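Local coordinates for protein Ara h 8 allergen isoform (Arachis hypogaea, PDB 6V8M) that is a peanut allergen of the PR-10 (Bet v 1) family that binds an anilinonaphthalene sulfonate dye and probably takes up small hydrophobic plant ligands such as abscisic acid, at residues V14-L19 with A77-D82; F20-V25 with K144-Y149. All blocks are in the same frame, centred on the assembly; numbering follows the deposited sequence.

Both interactions use helix 16-25, the first of two short helices that, in the Bet v 1 fold, lie between the curved antiparallel sheet and the long C-terminal helix 129-152. Along the chain the order is 14-19, 20-25, 77-82, 144-149, so the two contacts interleave. Interaction 1 ties the start of the short helix to the turn leading into strand 80-86, and interaction 2 ties its second half to helix 129-152. Their centres lie about 10 Å apart and the two touch: CE1 of F20 approaches C of Y79 at 3.4 Å, and V24 CG2 packs on Y81 CB. Helix 16-25 thus joins the sheet to the long helix, both of which contribute to the dye-binding pocket (Y83 and F143).

Interaction 1. Residues V14-L19 with A77-D82; sequences VPPAKL and ATYTYD
P16 lies over one face of the Y79 ring, with the proline CB 3.7 Å from the ring centroid and only 11° off the ring normal. This is a well-centred CH-pi contact, and the adjoining CG of P16 settles above the CE2 and CZ side of the same ring. The opposite face of the tyrosine looks onto its own chain, where A77 O stands 4.0 Å above the plane, so the ring is flanked by a proline on one face and a carbonyl oxygen on the other. A17 comes in at a slant: its N is 3.6 Å from Y79 CE1, and its CB lies a little farther from the same atom.

Y79 can reach across because CG stands beside its backbone N (chi1 -49°), which swings the ring out to the first turn of the helix. Its backbone is in the left-handed region, as expected for the first position of the G1 beta bulge in which Y79 and T80 both face D75. In the 14-19 segment P15 is the N-cap, and its O accepts from L19 N at 3.0 Å, closing the first helical turn.

Around the contact, L104 of strand 95-107 touches both P16 and Y79 and pairs with Y79 through the backbone. S111 of strand 110-121 also touches P16, while V14 packs against V150 and L151 of helix 129-152.

Interaction 2. Residues F20-V25 with K144-Y149; sequences FKATVV and KAIEGY
A22, T23 and I146 meet through aliphatic groups alone, and neither ring of the two segments, F20 or Y149, enters the contact. V24 CB of the same helix stands 3.8 Å above one face of the F20 ring, offset toward the rim, while F20 CE1 reaches T80 at the start of strand 80-86.

The contact itself centres on CG2 of I146, a methyl that points at two successive residues of helix 16-25. It lies 3.6 Å from A22 CB and 3.7 Å from T23 CG2, so one branch of the isoleucine bridges both. That branch is anti to the I146 backbone N, while CG1 lies beside it and carries CD1 along the helix to within 4.1 Å of T23 CA. T23 meets I146 at an oblique angle with its methyl in front. With chi1 at 57°, OG1 sits between the backbone N and carbonyl carbon and donates to L19 O, one turn back, which turns the methyl to the partner helix. The backbones come close, with T23 CA 6.3 Å from I146 CA. Here helix 16-25 widens into a pi-type turn, F20 O accepting from both V24 N and V25 N.

Beyond the pair, I146 also packs on T31 and L34 of helix 27-34, and T23 touches F143, which lines the dye-binding pocket. T23 itself, about 8 Å from a bound dye molecule, does not reach it.

Chemically, this apolar helix-helix junction depends on close fit, not bond direction, and the T23 hydroxyl needs no partner across it, being bonded to L19 O already.

Interaction 1. Residues V14-L19 with A77-D82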
loop_
_atom_site.group_PDB
_atom_site.type_symbol
_atom_site.label_atom_id
_atom_site.label_comp_id
_atom_site.label_asym_id
_atom_site.label_seq_id
_atom_site.Cartn_x
_atom_site.Cartn_y
_atom_site.Cartn_z
ATOM N N VAL A 14 -1.060 15.690 8.505
ATOM C CA VAL A 14 0.117 15.140 9.215
ATOM C C VAL A 14 1.373 15.476 8.412
ATOM O O VAL A 14 1.416 15.199 7.212
ATOM C CB VAL A 14 -0.010 13.627 9.421
ATOM C CG1 VAL A 14 1.168 13.116 10.220
ATOM C CG2 VAL A 14 -1.345 13.242 10.035
ATOM N N PRO A 15 2.411 16.070 9.054
ATOM C CA PRO A 15 3.681 16.374 8.386
ATOM C C PRO A 15 4.405 15.094 7.975
ATOM O O PRO A 15 4.162 14.026 8.529
ATOM C CB PRO A 15 4.480 17.159 9.437
ATOM C CG PRO A 15 3.889 16.727 10.754
ATOM C CD PRO A 15 2.428 16.484 10.468
ATOM N N PRO A 16 5.250 15.147 6.933
ATOM C CA PRO A 16 5.700 13.934 6.266
ATOM C C PRO A 16 6.603 13.009 7.093
ATOM O O PRO A 16 6.410 11.815 6.951
ATOM C CB PRO A 16 6.403 14.457 5.001
ATOM C CG PRO A 16 6.818 15.868 5.360
ATOM C CD PRO A 16 5.677 16.367 6.215
ATOM N N ALA A 17 7.493 13.507 7.945
ATOM C CA ALA A 17 8.386 12.598 8.704
ATOM C C ALA A 17 7.493 11.714 9.590
ATOM O O ALA A 17 7.661 10.473 9.625
ATOM C CB ALA A 17 9.398 13.356 9.514
ATOM N N LYS A 18 6.521 12.334 10.254
ATOM C CA LYS A 18 5.579 11.626 11.152
ATOM C C LYS A 18 4.704 10.664 10.338
ATOM O O LYS A 18 4.512 9.496 10.771
ATOM C CB LYS A 18 4.757 12.680 11.891
ATOM C CG LYS A 18 3.890 12.183 13.029
ATOM C CD LYS A 18 3.545 13.305 14.005
ATOM C CE LYS A 18 3.065 12.805 15.352
ATOM N NZ LYS A 18 3.632 13.600 16.470
ATOM N N LEU A 19 4.161 11.131 9.215
ATOM C CA LEU A 19 3.256 10.311 8.371
ATOM C C LEU A 19 4.028 9.141 7.742
ATOM O O LEU A 19 3.509 8.029 7.754
ATOM C CB LEU A 19 2.618 11.205 7.306
ATOM C CG LEU A 19 1.507 10.552 6.478
ATOM C CD1 LEU A 19 0.423 9.974 7.393
ATOM C CD2 LEU A 19 0.932 11.596 5.511
ATOM N N ALA A 77 14.605 9.748 3.819
ATOM C CA ALA A 77 14.892 11.189 3.646
ATOM C C ALA A 77 13.962 11.778 2.588
ATOM O O ALA A 77 13.562 12.969 2.728
ATOM C CB ALA A 77 16.310 11.433 3.254
ATOM N N THR A 78 13.607 10.985 1.579
ATOM C CA THR A 78 12.737 11.441 0.463
ATOM C C THR A 78 11.285 11.000 0.699
ATOM O O THR A 78 10.451 11.285 -0.155
ATOM C CB THR A 78 13.259 10.950 -0.892
ATOM O OG1 THR A 78 13.235 9.516 -0.906
ATOM C CG2 THR A 78 14.639 11.480 -1.206
ATOM N N TYR A 79 10.982 10.307 1.797
ATOM C CA TYR A 79 9.603 9.857 2.108
ATOM C C TYR A 79 9.065 8.985 0.969
ATOM O O TYR A 79 7.903 9.072 0.592
ATOM C CB TYR A 79 8.683 11.049 2.337
ATOM C CG TYR A 79 9.216 12.087 3.280
ATOM C CD1 TYR A 79 9.553 11.792 4.579
ATOM C CD2 TYR A 79 9.380 13.393 2.856
ATOM C CE1 TYR A 79 10.040 12.768 5.438
ATOM C CE2 TYR A 79 9.844 14.382 3.705
ATOM C CZ TYR A 79 10.157 14.077 5.009
ATOM O OH TYR A 79 10.619 15.084 5.821
ATOM N N THR A 80 9.932 8.141 0.432
ATOM C CA THR A 80 9.685 7.275 -0.737
ATOM C C THR A 80 9.381 5.849 -0.284
ATOM O O THR A 80 10.162 5.270 0.447
ATOM C CB THR A 80 10.862 7.292 -1.717
ATOM O OG1 THR A 80 10.803 8.590 -2.315
ATOM C CG2 THR A 80 10.736 6.227 -2.787
ATOM N N TYR A 81 8.308 5.283 -0.829
ATOM C CA TYR A 81 7.973 3.855 -0.623
ATOM C C TYR A 81 7.301 3.332 -1.885
ATOM O O TYR A 81 6.186 3.735 -2.178
ATOM C CB TYR A 81 7.122 3.653 0.628
ATOM C CG TYR A 81 6.898 2.191 0.943
ATOM C CD1 TYR A 81 7.960 1.329 1.107
ATOM C CD2 TYR A 81 5.629 1.688 1.158
ATOM C CE1 TYR A 81 7.777 -0.021 1.384
ATOM C CE2 TYR A 81 5.425 0.328 1.402
ATOM C CZ TYR A 81 6.502 -0.535 1.515
ATOM O OH TYR A 81 6.296 -1.867 1.796
ATOM N N ASP A 82 8.000 2.430 -2.565
ATOM C CA ASP A 82 7.533 1.792 -3.812
ATOM C C ASP A 82 7.456 0.303 -3.527
ATOM O O ASP A 82 8.435 -0.233 -2.996
ATOM C CB ASP A 82 8.461 2.104 -4.991
ATOM C CG ASP A 82 8.651 3.588 -5.294
ATOM O OD1 ASP A 82 7.877 4.442 -4.762
ATOM O OD2 ASP A 82 9.646 3.896 -6.033
#

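Interaction 2. Residues F20-V25 with K144-Y149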
loop_
_atom_site.group_PDB
_atom_site.type_symbol
_atom_site.label_atom_id
_atom_site.label_comp_id
_atom_site.label_asym_id
_atom_site.label_seq_id
_atom_site.Cartn_x
_atom_site.Cartn_y
_atom_site.Cartn_z
ATOM N N PHE A 20 5.269 9.348 7.307
ATOM C CA PHE A 20 6.121 8.279 6.722
ATOM C C PHE A 20 6.456 7.231 7.778
ATOM O O PHE A 20 6.438 6.006 7.497
ATOM C CB PHE A 20 7.375 8.873 6.106
ATOM C CG PHE A 20 8.184 7.888 5.311
ATOM C CD1 PHE A 20 7.801 7.544 4.025
ATOM C CD2 PHE A 20 9.249 7.231 5.890
ATOM C CE1 PHE A 20 8.529 6.612 3.302
ATOM C CE2 PHE A 20 9.979 6.303 5.159
ATOM C CZ PHE A 20 9.625 6.008 3.871
ATOM N N LYS A 21 6.786 7.691 8.981
ATOM C CA LYS A 21 7.144 6.768 10.084
ATOM C C LYS A 21 5.963 5.822 10.344
ATOM O O LYS A 21 6.180 4.617 10.506
ATOM C CB LYS A 21 7.510 7.548 11.349
ATOM C CG LYS A 21 7.956 6.658 12.503
ATOM C CD LYS A 21 8.647 7.403 13.613
ATOM C CE LYS A 21 9.070 6.482 14.735
ATOM N NZ LYS A 21 8.055 6.446 15.816
ATOM N N ALA A 22 4.743 6.356 10.416
ATOM C CA ALA A 22 3.543 5.545 10.741
ATOM C C ALA A 22 3.171 4.640 9.560
ATOM O O ALA A 22 2.873 3.465 9.788
ATOM C CB ALA A 22 2.429 6.461 11.129
ATOM N N THR A 23 3.114 5.173 8.341
ATOM C CA THR A 23 2.586 4.422 7.177
ATOM C C THR A 23 3.622 3.428 6.642
ATOM O O THR A 23 3.216 2.374 6.119
ATOM C CB THR A 23 2.100 5.343 6.061
ATOM O OG1 THR A 23 3.150 6.212 5.630
ATOM C CG2 THR A 23 0.926 6.185 6.498
ATOM N N VAL A 24 4.909 3.730 6.728
ATOM C CA VAL A 24 5.914 2.887 6.035
ATOM C C VAL A 24 6.808 2.223 7.078
ATOM O O VAL A 24 6.872 0.992 7.090
ATOM C CB VAL A 24 6.709 3.720 5.021
ATOM C CG1 VAL A 24 7.831 2.906 4.419
ATOM C CG2 VAL A 24 5.786 4.276 3.950
ATOM N N VAL A 25 7.476 2.998 7.922
ATOM C CA VAL A 25 8.498 2.413 8.840
ATOM C C VAL A 25 7.791 1.492 9.844
ATOM O O VAL A 25 8.271 0.369 10.018
ATOM C CB VAL A 25 9.347 3.508 9.499
ATOM C CG1 VAL A 25 10.395 2.948 10.445
ATOM C CG2 VAL A 25 10.003 4.386 8.440
ATOM N N LYS A 144 -5.468 5.958 5.360
ATOM C CA LYS A 144 -6.315 6.898 6.130
ATOM C C LYS A 144 -6.574 6.367 7.543
ATOM O O LYS A 144 -6.761 7.185 8.463
ATOM C CB LYS A 144 -7.579 7.240 5.352
ATOM C CG LYS A 144 -7.227 8.018 4.095
ATOM C CD LYS A 144 -8.336 8.328 3.181
ATOM C CE LYS A 144 -7.840 9.129 1.988
ATOM N NZ LYS A 144 -7.636 10.544 2.352
ATOM N N ALA A 145 -6.618 5.054 7.736
ATOM C CA ALA A 145 -6.721 4.514 9.109
ATOM C C ALA A 145 -5.449 4.849 9.897
ATOM O O ALA A 145 -5.528 5.272 11.075
ATOM C CB ALA A 145 -7.026 3.033 9.047
ATOM N N ILE A 146 -4.280 4.723 9.268
ATOM C CA ILE A 146 -3.005 5.073 9.940
ATOM C C ILE A 146 -2.961 6.585 10.171
ATOM O O ILE A 146 -2.564 7.007 11.277
ATOM C CB ILE A 146 -1.817 4.543 9.125
ATOM C CG1 ILE A 146 -1.827 3.003 9.110
ATOM C CG2 ILE A 146 -0.544 5.099 9.732
ATOM C CD1 ILE A 146 -0.843 2.347 8.168
ATOM N N GLU A 147 -3.370 7.366 9.171
ATOM C CA GLU A 147 -3.381 8.841 9.312
ATOM C C GLU A 147 -4.265 9.231 10.511
ATOM O O GLU A 147 -3.864 10.071 11.326
ATOM C CB GLU A 147 -3.848 9.469 8.008
ATOM C CG GLU A 147 -4.004 10.970 8.093
ATOM C CD GLU A 147 -4.865 11.505 6.973
ATOM O OE1 GLU A 147 -6.019 11.029 6.845
ATOM O OE2 GLU A 147 -4.368 12.350 6.223
ATOM N N GLY A 148 -5.438 8.622 10.650
ATOM C CA GLY A 148 -6.363 8.931 11.755
ATOM C C GLY A 148 -5.762 8.573 13.100
ATOM O O GLY A 148 -5.918 9.336 14.061
ATOM N N TYR A 149 -5.066 7.456 13.170
ATOM C CA TYR A 149 -4.390 7.004 14.401
ATOM C C TYR A 149 -3.343 8.037 14.833
ATOM O O TYR A 149 -3.271 8.375 16.029
ATOM C CB TYR A 149 -3.814 5.616 14.175
ATOM C CG TYR A 149 -2.909 5.162 15.272
ATOM C CD1 TYR A 149 -3.411 4.589 16.419
ATOM C CD2 TYR A 149 -1.537 5.296 15.135
ATOM C CE1 TYR A 149 -2.561 4.146 17.419
ATOM C CE2 TYR A 149 -0.676 4.870 16.126
ATOM C CZ TYR A 149 -1.192 4.283 17.266
ATOM O OH TYR A 149 -0.340 3.875 18.252
#